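Local coordinates for protein CSE3 (Thermus thermophilus, PDB 2Y8Y) that binds the repeat hairpins of CRISPR transcripts and cleaves them into mature crRNA, which it retains after processing, at residues G138-E143 with R183-D188. Residues are numbered along the deposited sequence; the frame is centred on the assembly and turned at random.
Sequences GFRLLE and RLEVVD
The carbonyl oxygen of G138 is gripped by two successive amides, V187 N at 2.8 Å and D188 N at 3.0 Å, both approaching from one face of the carbonyl plane. G138 has a positive phi and is the C-prime residue of the Schellman motif that ends helix 123-136, while D188 is the N-cap of helix 189-198, so this bifurcated bond ties one helix end to the other helix start. D188 OD2 forms a salt bridge with R191, and OD1 a weak hydrogen bond to E190 N. F139 and V186 form a non-hydrogen-bonded antiparallel pair. The F139 ring receives E185 O at its edge, in plane, and its CD1 lies 3.6 Å from L184 CD1; A192, T195 and L196 of helix 189-198 also meet this phenylalanine. R140 pairs with E185 through two backbone bonds, both in the carbonyl plane, the straighter being E185 N to R140 O. Above this pair the two side chains run side by side. R140 CG stands anti to the backbone N (chi1 -169°), and a bend at chi3 lays one guanidinium face over V187 CG2, 3.5 Å from the plane. R140 NH1 lies 3.3 Å from E185 OE2, a salt bridge whose hydrogen bond is weak, the guanidinium and carboxylate planes being 88° apart. A water donates to both that OE2 and L141 O. L142 N then bonds R183 O almost straight (175°). L142 CD1 sits over one face of the R183 guanidinium, 3.2 Å from NH1, and CD2 rests on E185 CB. W149 makes a cation-pi contact with R183. The geometry implies that directional backbone bonds hold strand 139-144 to strand 173-186 in the antiparallel sheet of the C-terminal half, with apolar side chains against the helices on the F139 face and a looser, water-assisted charge pair on the R140 face.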
# COMPACT_ATOMS: atom_id res chain seq x y z
N GLY A 138 2.32 -5.32 -15.05
CA GLY A 138 2.37 -4.31 -16.10
C GLY A 138 3.44 -3.24 -15.95
O GLY A 138 3.44 -2.27 -16.70
N PHE A 139 4.33 -3.42 -14.99
CA PHE A 139 5.46 -2.52 -14.77
C PHE A 139 6.77 -3.29 -14.95
O PHE A 139 6.77 -4.50 -15.17
CB PHE A 139 5.43 -1.99 -13.34
CG PHE A 139 4.27 -1.06 -13.01
CD1 PHE A 139 4.27 0.25 -13.44
CD2 PHE A 139 3.23 -1.49 -12.19
CE1 PHE A 139 3.25 1.12 -13.10
CE2 PHE A 139 2.20 -0.62 -11.84
CZ PHE A 139 2.22 0.68 -12.30
N ARG A 140 7.90 -2.61 -14.81
CA ARG A 140 9.19 -3.29 -14.75
C ARG A 140 10.16 -2.39 -14.00
O ARG A 140 10.21 -1.20 -14.26
CB ARG A 140 9.74 -3.59 -16.16
CG ARG A 140 10.96 -4.52 -16.18
CD ARG A 140 11.42 -4.86 -17.60
NE ARG A 140 10.34 -5.38 -18.44
CZ ARG A 140 9.96 -4.82 -19.58
NH1 ARG A 140 10.57 -3.73 -20.02
NH2 ARG A 140 8.96 -5.35 -20.29
N LEU A 141 10.94 -2.94 -13.08
CA LEU A 141 11.99 -2.12 -12.46
C LEU A 141 12.96 -1.58 -13.50
O LEU A 141 13.28 -2.26 -14.48
CB LEU A 141 12.79 -2.94 -11.45
CG LEU A 141 12.24 -3.17 -10.06
CD1 LEU A 141 13.29 -3.91 -9.23
CD2 LEU A 141 11.87 -1.85 -9.42
N LEU A 142 13.46 -0.37 -13.28
CA LEU A 142 14.53 0.16 -14.12
C LEU A 142 15.84 -0.46 -13.66
O LEU A 142 15.97 -0.86 -12.51
CB LEU A 142 14.62 1.68 -14.00
CG LEU A 142 13.45 2.48 -14.58
CD1 LEU A 142 13.81 3.96 -14.68
CD2 LEU A 142 13.08 1.94 -15.94
N GLU A 143 16.83 -0.53 -14.55
CA GLU A 143 18.11 -1.08 -14.14
C GLU A 143 19.26 -0.08 -14.18
O GLU A 143 19.12 1.04 -14.65
CB GLU A 143 18.46 -2.34 -14.95
CG GLU A 143 17.86 -3.61 -14.36
CD GLU A 143 18.22 -4.86 -15.14
OE1 GLU A 143 19.11 -4.78 -16.02
OE2 GLU A 143 17.61 -5.92 -14.88
N ARG A 183 12.82 3.00 -8.87
CA ARG A 183 12.32 3.56 -10.13
C ARG A 183 11.87 2.42 -11.03
O ARG A 183 12.51 1.37 -11.12
CB ARG A 183 13.39 4.41 -10.81
CG ARG A 183 13.76 5.66 -10.04
CD ARG A 183 14.82 6.48 -10.77
NE ARG A 183 14.33 7.08 -12.02
CZ ARG A 183 14.86 6.86 -13.22
NH1 ARG A 183 15.90 6.04 -13.34
NH2 ARG A 183 14.35 7.45 -14.29
N LEU A 184 10.75 2.63 -11.69
CA LEU A 184 10.19 1.63 -12.58
C LEU A 184 9.71 2.26 -13.87
O LEU A 184 9.72 3.48 -14.03
CB LEU A 184 9.08 0.84 -11.88
CG LEU A 184 7.88 1.62 -11.31
CD1 LEU A 184 7.04 2.25 -12.42
CD2 LEU A 184 7.02 0.71 -10.46
N GLU A 185 9.32 1.41 -14.82
CA GLU A 185 8.66 1.90 -16.03
C GLU A 185 7.34 1.18 -16.24
O GLU A 185 7.16 0.03 -15.81
CB GLU A 185 9.56 1.75 -17.26
CG GLU A 185 9.95 0.33 -17.58
CD GLU A 185 10.71 0.23 -18.90
OE1 GLU A 185 10.50 1.09 -19.78
OE2 GLU A 185 11.51 -0.72 -19.05
N VAL A 186 6.42 1.86 -16.90
CA VAL A 186 5.15 1.28 -17.32
C VAL A 186 5.38 0.44 -18.57
O VAL A 186 5.99 0.90 -19.54
CB VAL A 186 4.15 2.40 -17.66
CG1 VAL A 186 2.83 1.82 -18.19
CG2 VAL A 186 3.93 3.26 -16.44
N VAL A 187 4.91 -0.80 -18.53
CA VAL A 187 5.05 -1.68 -19.69
C VAL A 187 3.71 -1.82 -20.40
O VAL A 187 3.60 -1.59 -21.61
CB VAL A 187 5.60 -3.06 -19.24
CG1 VAL A 187 5.66 -4.04 -20.41
CG2 VAL A 187 6.97 -2.88 -18.65
N ASP A 188 2.67 -2.14 -19.63
CA ASP A 188 1.32 -2.32 -20.13
C ASP A 188 0.40 -1.43 -19.29
O ASP A 188 0.10 -1.76 -18.15
CB ASP A 188 0.94 -3.80 -19.97
CG ASP A 188 -0.50 -4.09 -20.37
OD1 ASP A 188 -1.29 -3.15 -20.58
OD2 ASP A 188 -0.84 -5.29 -20.46
O HOH W 1 13.51 -1.78 -17.08